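Local atomic coordinates of phenylalanine hydroxylase (Colwellia psychrerythraea, PDB entry 2V27), a protein that probably hydroxylates L-phenylalanine to L-tyrosine with tetrahydrobiopterin and molecular oxygen at an iron centre, as a monomeric, cold-active enzyme. Residues B[203-207]-B[208-212]. Residues are numbered along the deposited sequence; the frame is centred on the assembly and turned at random.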
loop_
_atom_site.group_PDB
_atom_site.type_symbol
_atom_site.label_atom_id
_atom_site.label_comp_id
_atom_site.label_asym_id
_atom_site.label_seq_id
_atom_site.Cartn_x
_atom_site.Cartn_y
_atom_site.Cartn_z
ATOM N N LYS B 203 -5.201 -18.554 -0.387
ATOM C CA LYS B 203 -5.327 -19.632 0.636
ATOM C C LYS B 203 -6.738 -20.206 0.610
ATOM O O LYS B 203 -7.717 -19.464 0.398
ATOM C CB LYS B 203 -5.040 -19.061 2.029
ATOM C CG LYS B 203 -3.604 -18.506 2.207
ATOM C CD LYS B 203 -3.515 -17.839 3.645
ATOM N N PRO B 204 -6.881 -21.512 0.896
ATOM C CA PRO B 204 -8.240 -22.040 1.054
ATOM C C PRO B 204 -8.958 -21.378 2.245
ATOM O O PRO B 204 -8.344 -21.081 3.290
ATOM C CB PRO B 204 -8.027 -23.559 1.300
ATOM C CG PRO B 204 -6.636 -23.708 1.634
ATOM C CD PRO B 204 -5.827 -22.520 1.153
ATOM N N PHE B 205 -10.250 -21.124 2.097
ATOM C CA PHE B 205 -10.979 -20.488 3.184
ATOM C C PHE B 205 -10.930 -21.359 4.476
ATOM O O PHE B 205 -11.190 -22.578 4.409
ATOM C CB PHE B 205 -12.437 -20.247 2.786
ATOM C CG PHE B 205 -13.202 -19.531 3.836
ATOM C CD1 PHE B 205 -13.262 -18.098 3.906
ATOM C CD2 PHE B 205 -13.871 -20.282 4.806
ATOM C CE1 PHE B 205 -13.982 -17.443 4.942
ATOM C CE2 PHE B 205 -14.569 -19.638 5.812
ATOM C CZ PHE B 205 -14.603 -18.199 5.875
ATOM N N ASP B 206 -10.644 -20.730 5.619
ATOM C CA ASP B 206 -10.770 -21.371 6.905
ATOM C C ASP B 206 -11.107 -20.232 7.846
ATOM O O ASP B 206 -10.393 -19.206 7.929
ATOM C CB ASP B 206 -9.460 -22.043 7.295
ATOM C CG ASP B 206 -9.496 -22.617 8.710
ATOM O OD1 ASP B 206 -9.319 -21.875 9.694
ATOM O OD2 ASP B 206 -9.735 -23.821 8.826
ATOM N N ILE B 207 -12.205 -20.385 8.568
ATOM C CA ILE B 207 -12.735 -19.243 9.294
ATOM C C ILE B 207 -11.771 -18.779 10.380
ATOM O O ILE B 207 -11.648 -17.581 10.657
ATOM C CB ILE B 207 -14.168 -19.547 9.848
ATOM C CG1 ILE B 207 -14.744 -18.258 10.465
ATOM C CG2 ILE B 207 -14.182 -20.753 10.786
ATOM C CD1 ILE B 207 -16.318 -18.130 10.321
ATOM N N LEU B 208 -11.127 -19.729 11.076
ATOM C CA LEU B 208 -10.157 -19.329 12.107
ATOM C C LEU B 208 -8.962 -18.578 11.483
ATOM O O LEU B 208 -8.587 -17.498 11.998
ATOM C CB LEU B 208 -9.706 -20.565 12.960
ATOM C CG LEU B 208 -8.786 -20.189 14.098
ATOM C CD1 LEU B 208 -9.461 -19.254 15.112
ATOM C CD2 LEU B 208 -8.477 -21.546 14.765
ATOM N N ASP B 209 -8.406 -19.084 10.377
ATOM C CA ASP B 209 -7.317 -18.356 9.682
ATOM C C ASP B 209 -7.786 -16.909 9.341
ATOM O O ASP B 209 -7.065 -15.922 9.587
ATOM C CB ASP B 209 -6.893 -19.055 8.384
ATOM C CG ASP B 209 -5.921 -20.111 8.606
ATOM O OD1 ASP B 209 -5.066 -19.955 9.509
ATOM O OD2 ASP B 209 -6.018 -21.076 7.821
ATOM N N VAL B 210 -9.018 -16.822 8.808
ATOM C CA VAL B 210 -9.545 -15.522 8.346
ATOM C C VAL B 210 -9.668 -14.585 9.539
ATOM O O VAL B 210 -9.172 -13.466 9.483
ATOM C CB VAL B 210 -10.921 -15.694 7.668
ATOM C CG1 VAL B 210 -11.689 -14.301 7.527
ATOM C CG2 VAL B 210 -10.775 -16.347 6.360
ATOM N N LEU B 211 -10.264 -15.034 10.656
ATOM C CA LEU B 211 -10.421 -14.158 11.822
ATOM C C LEU B 211 -9.057 -13.665 12.416
ATOM O O LEU B 211 -9.000 -12.647 13.095
ATOM C CB LEU B 211 -11.212 -14.901 12.918
ATOM C CG LEU B 211 -12.705 -15.113 12.602
ATOM C CD1 LEU B 211 -13.305 -16.078 13.600
ATOM C CD2 LEU B 211 -13.504 -13.788 12.551
ATOM N N ARG B 212 -8.008 -14.458 12.164
ATOM C CA ARG B 212 -6.655 -14.141 12.666
ATOM C C ARG B 212 -5.799 -13.297 11.705
ATOM O O ARG B 212 -4.647 -13.010 12.021
ATOM C CB ARG B 212 -5.910 -15.430 12.956
ATOM C CG ARG B 212 -6.508 -16.112 14.243
ATOM C CD ARG B 212 -5.804 -17.450 14.539
ATOM N NE ARG B 212 -4.478 -17.141 15.029
ATOM C CZ ARG B 212 -3.328 -17.540 14.488
ATOM N NH1 ARG B 212 -3.272 -18.371 13.421
ATOM N NH2 ARG B 212 -2.208 -17.074 15.030
HETATM O O HOH W 1 -6.233 -21.407 5.053
#
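An aspartate N-cap starts helix 207-211: Asp-206 OD1 accepts the backbone N-H of Asp-209 at 3.0 Å, using its anti lone pair, with an N-H...O angle of 168°. A chi1 of 174° sets CG opposite the backbone N and beside the carbonyl carbon, which brings OD1 to the first turn of the helix. Asp-206 O extends the grip, accepting Val-210 N at 2.9 Å, and Ile-207 O takes Leu-211 N in the next bond. The side chains of Asp-206 and Asp-209 cross at about a right angle, their carboxylate planes turned 57° against each other, with Asp-206 OD1 3.9 Å from Asp-209 OD2; this like-charge approach is probably eased by His-257, whose NE2 is hydrogen-bonded to Asp-209 OD1, and by a water bridging Asp-209 OD2 to Pro-204 O. Replacing Asp-206 by an alanine would probably leave Asp-209 N without its capping acceptor and fray the helix start. On the apolar side, Val-210 CG2 lies 3.7 Å from Phe-205 CE1, meeting the ring obliquely, while Ile-207 CG1 lies 4.1 Å from Leu-211 CD1, the two side chains side by side and pointing the same way. The turn links strand 201-204 to its helix in a beta-alpha-beta unit completed by strand 223-227; Phe-205 and Val-210 pack against Leu-161 of helix 152-167, and Leu-211 against Leu-247 of helix 241-254.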